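Local structure of endo-1,3-beta-glucanase (Streptomyces sioyaensis, 3DGT) at residues 30-38 / 51-60. The protein probably hydrolyses internal beta-1,3-glycosidic bonds of beta-1,3-glucans through its catalytic domain, the family 16 glycoside hydrolase part of a longer protein. Sequence-based numbering, arbitrary orientation.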
# COMPACT_ATOMS: atom_id res chain seq x y z
N TRP A 30 -9.65 11.08 -1.64
CA TRP A 30 -9.79 9.65 -1.37
C TRP A 30 -11.19 9.15 -1.65
O TRP A 30 -12.17 9.84 -1.38
CB TRP A 30 -9.43 9.34 0.08
CG TRP A 30 -8.04 9.74 0.42
CD1 TRP A 30 -7.64 10.91 0.98
CD2 TRP A 30 -6.85 8.99 0.17
NE1 TRP A 30 -6.27 10.94 1.10
CE2 TRP A 30 -5.76 9.77 0.61
CE3 TRP A 30 -6.60 7.72 -0.39
CZ2 TRP A 30 -4.43 9.32 0.52
CZ3 TRP A 30 -5.27 7.28 -0.47
CH2 TRP A 30 -4.21 8.07 -0.02
N GLN A 31 -11.26 7.93 -2.17
CA GLN A 31 -12.52 7.21 -2.26
C GLN A 31 -12.48 5.92 -1.45
O GLN A 31 -11.43 5.31 -1.30
CB GLN A 31 -12.92 6.94 -3.71
CG GLN A 31 -11.85 6.30 -4.58
CD GLN A 31 -12.22 6.39 -6.05
OE1 GLN A 31 -12.38 7.49 -6.60
NE2 GLN A 31 -12.39 5.25 -6.67
N PHE A 32 -13.64 5.52 -0.94
CA PHE A 32 -13.73 4.33 -0.11
C PHE A 32 -14.02 3.07 -0.92
O PHE A 32 -14.91 3.06 -1.78
CB PHE A 32 -14.87 4.48 0.90
CG PHE A 32 -14.65 5.55 1.92
CD1 PHE A 32 -13.91 5.29 3.07
CD2 PHE A 32 -15.19 6.82 1.74
CE1 PHE A 32 -13.71 6.28 4.03
CE2 PHE A 32 -14.98 7.82 2.70
CZ PHE A 32 -14.24 7.54 3.84
N ASP A 33 -13.28 2.01 -0.62
CA ASP A 33 -13.64 0.67 -1.09
C ASP A 33 -14.45 0.04 0.04
O ASP A 33 -14.10 0.18 1.21
CB ASP A 33 -12.39 -0.17 -1.37
CG ASP A 33 -11.59 0.34 -2.55
OD1 ASP A 33 -12.14 1.07 -3.39
OD2 ASP A 33 -10.39 -0.02 -2.66
N THR A 34 -15.57 -0.60 -0.29
CA THR A 34 -16.43 -1.14 0.75
C THR A 34 -16.87 -2.56 0.46
O THR A 34 -16.83 -3.01 -0.69
CB THR A 34 -17.69 -0.26 1.01
OG1 THR A 34 -18.48 -0.21 -0.19
CG2 THR A 34 -17.30 1.17 1.43
N GLY A 35 -17.28 -3.26 1.51
CA GLY A 35 -17.73 -4.64 1.39
C GLY A 35 -16.57 -5.59 1.25
O GLY A 35 -15.47 -5.35 1.77
N THR A 36 -16.81 -6.69 0.53
CA THR A 36 -15.85 -7.76 0.39
C THR A 36 -15.23 -7.84 -1.01
O THR A 36 -14.48 -8.76 -1.30
CB THR A 36 -16.49 -9.13 0.73
OG1 THR A 36 -17.59 -9.34 -0.16
CG2 THR A 36 -17.00 -9.17 2.19
N SER A 37 -15.56 -6.87 -1.87
CA SER A 37 -14.99 -6.84 -3.22
C SER A 37 -15.26 -5.51 -3.89
O SER A 37 -16.15 -4.76 -3.48
CB SER A 37 -15.58 -7.95 -4.08
OG SER A 37 -16.93 -7.65 -4.43
N TYR A 38 -14.51 -5.24 -4.95
CA TYR A 38 -14.90 -4.19 -5.88
C TYR A 38 -16.25 -4.57 -6.47
O TYR A 38 -16.60 -5.75 -6.48
CB TYR A 38 -13.89 -4.08 -7.01
CG TYR A 38 -12.57 -3.46 -6.62
CD1 TYR A 38 -12.48 -2.10 -6.36
CD2 TYR A 38 -11.41 -4.24 -6.56
CE1 TYR A 38 -11.26 -1.53 -6.01
CE2 TYR A 38 -10.20 -3.68 -6.21
CZ TYR A 38 -10.13 -2.32 -5.96
OH TYR A 38 -8.92 -1.76 -5.62
N GLU A 51 -12.50 -9.65 6.28
CA GLU A 51 -13.21 -8.46 6.73
C GLU A 51 -14.13 -7.93 5.64
O GLU A 51 -13.95 -8.22 4.45
CB GLU A 51 -12.22 -7.36 7.13
CG GLU A 51 -11.73 -6.47 5.96
CD GLU A 51 -10.87 -7.20 4.95
OE1 GLU A 51 -10.12 -8.12 5.34
OE2 GLU A 51 -10.93 -6.82 3.75
N SER A 52 -15.10 -7.12 6.07
CA SER A 52 -15.83 -6.26 5.16
C SER A 52 -15.30 -4.83 5.37
O SER A 52 -15.20 -4.36 6.50
CB SER A 52 -17.33 -6.32 5.48
OG SER A 52 -18.08 -5.50 4.60
N MET A 53 -14.93 -4.17 4.28
CA MET A 53 -14.41 -2.80 4.36
C MET A 53 -15.58 -1.84 4.49
O MET A 53 -16.66 -2.07 3.92
CB MET A 53 -13.54 -2.47 3.13
CG MET A 53 -12.28 -3.33 3.02
SD MET A 53 -11.19 -2.94 4.39
CE MET A 53 -9.68 -3.78 3.94
N THR A 54 -15.38 -0.76 5.24
CA THR A 54 -16.44 0.23 5.43
C THR A 54 -15.92 1.64 5.34
O THR A 54 -14.71 1.88 5.39
CB THR A 54 -17.18 0.10 6.79
OG1 THR A 54 -16.48 0.87 7.78
CG2 THR A 54 -17.34 -1.36 7.23
N SER A 55 -16.87 2.57 5.22
CA SER A 55 -16.58 3.99 5.20
C SER A 55 -16.88 4.66 6.54
O SER A 55 -16.90 5.89 6.64
CB SER A 55 -17.35 4.66 4.05
OG SER A 55 -18.74 4.63 4.30
N SER A 56 -17.10 3.84 7.56
CA SER A 56 -17.35 4.32 8.92
C SER A 56 -16.08 4.85 9.58
O SER A 56 -14.99 4.31 9.37
CB SER A 56 -17.87 3.16 9.78
OG SER A 56 -18.01 3.54 11.13
N THR A 57 -16.23 5.87 10.42
CA THR A 57 -15.08 6.38 11.17
C THR A 57 -14.61 5.43 12.28
O THR A 57 -13.58 5.67 12.92
CB THR A 57 -15.31 7.77 11.77
OG1 THR A 57 -16.48 7.73 12.60
CG2 THR A 57 -15.48 8.81 10.66
N SER A 58 -15.34 4.33 12.47
CA SER A 58 -14.85 3.25 13.32
C SER A 58 -13.69 2.53 12.64
O SER A 58 -12.89 1.89 13.32
CB SER A 58 -15.98 2.27 13.67
OG SER A 58 -16.56 1.71 12.50
N ASN A 59 -13.59 2.66 11.32
CA ASN A 59 -12.53 2.01 10.54
C ASN A 59 -11.58 2.98 9.83
O ASN A 59 -10.44 2.61 9.56
CB ASN A 59 -13.11 1.08 9.46
CG ASN A 59 -13.95 -0.06 10.03
OD1 ASN A 59 -15.10 -0.21 9.64
ND2 ASN A 59 -13.38 -0.87 10.92
N VAL A 60 -12.06 4.17 9.48
CA VAL A 60 -11.26 5.17 8.78
C VAL A 60 -11.54 6.54 9.37
O VAL A 60 -12.64 7.06 9.23
CB VAL A 60 -11.58 5.21 7.25
CG1 VAL A 60 -10.71 6.25 6.52
CG2 VAL A 60 -11.41 3.83 6.61
O HOH W 1 -12.88 1.64 3.38
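G35 and M53 pair backbone to backbone as a single antiparallel, hydrogen-bonded bridge: G35 N donates to M53 O and M53 N returns the bond to G35 O, both at 2.8 Å. The N-H...O angle from M53 N to G35 O is 169°, nearly straight. G35 O also accepts from the indole of W45, so two donors grip it. Where the chains part toward F32, a water takes over, hydrogen-bonding D33 O at 2.9 Å and T54 O at 2.7 Å; the side chain of D33 is engaged elsewhere, its OD2 in a salt bridge with R84. The chain beyond M53 folds on itself: T54 OG1 accepts from S56 N in an ST turn and donates to N59 OD1 on a lone pair in the carbonyl plane. That fold presents S55 to F32, whose CG, anti to the carbonyl carbon (chi1 -66°), lays the ring against it. S55 CB sits over one face, 3.7 Å from the centroid, a CH-pi contact, while V60 CG1 meets the ring edge at CE1, 3.9 Å away. Were F32 replaced by an alanine, S55 CB would probably lose the ring face it lies on, V60 CG1 its edge contact, and a gap would open beside the water. Strands 30-32 and 52-53 both pair with strand 80-87 of the family's beta-sandwich, antiparallel and parallel respectively. Between them, backbone bonds and water satisfy main-chain groups from D33 to G35, whereas the F32 ring adds dispersive contacts with S55 and V60.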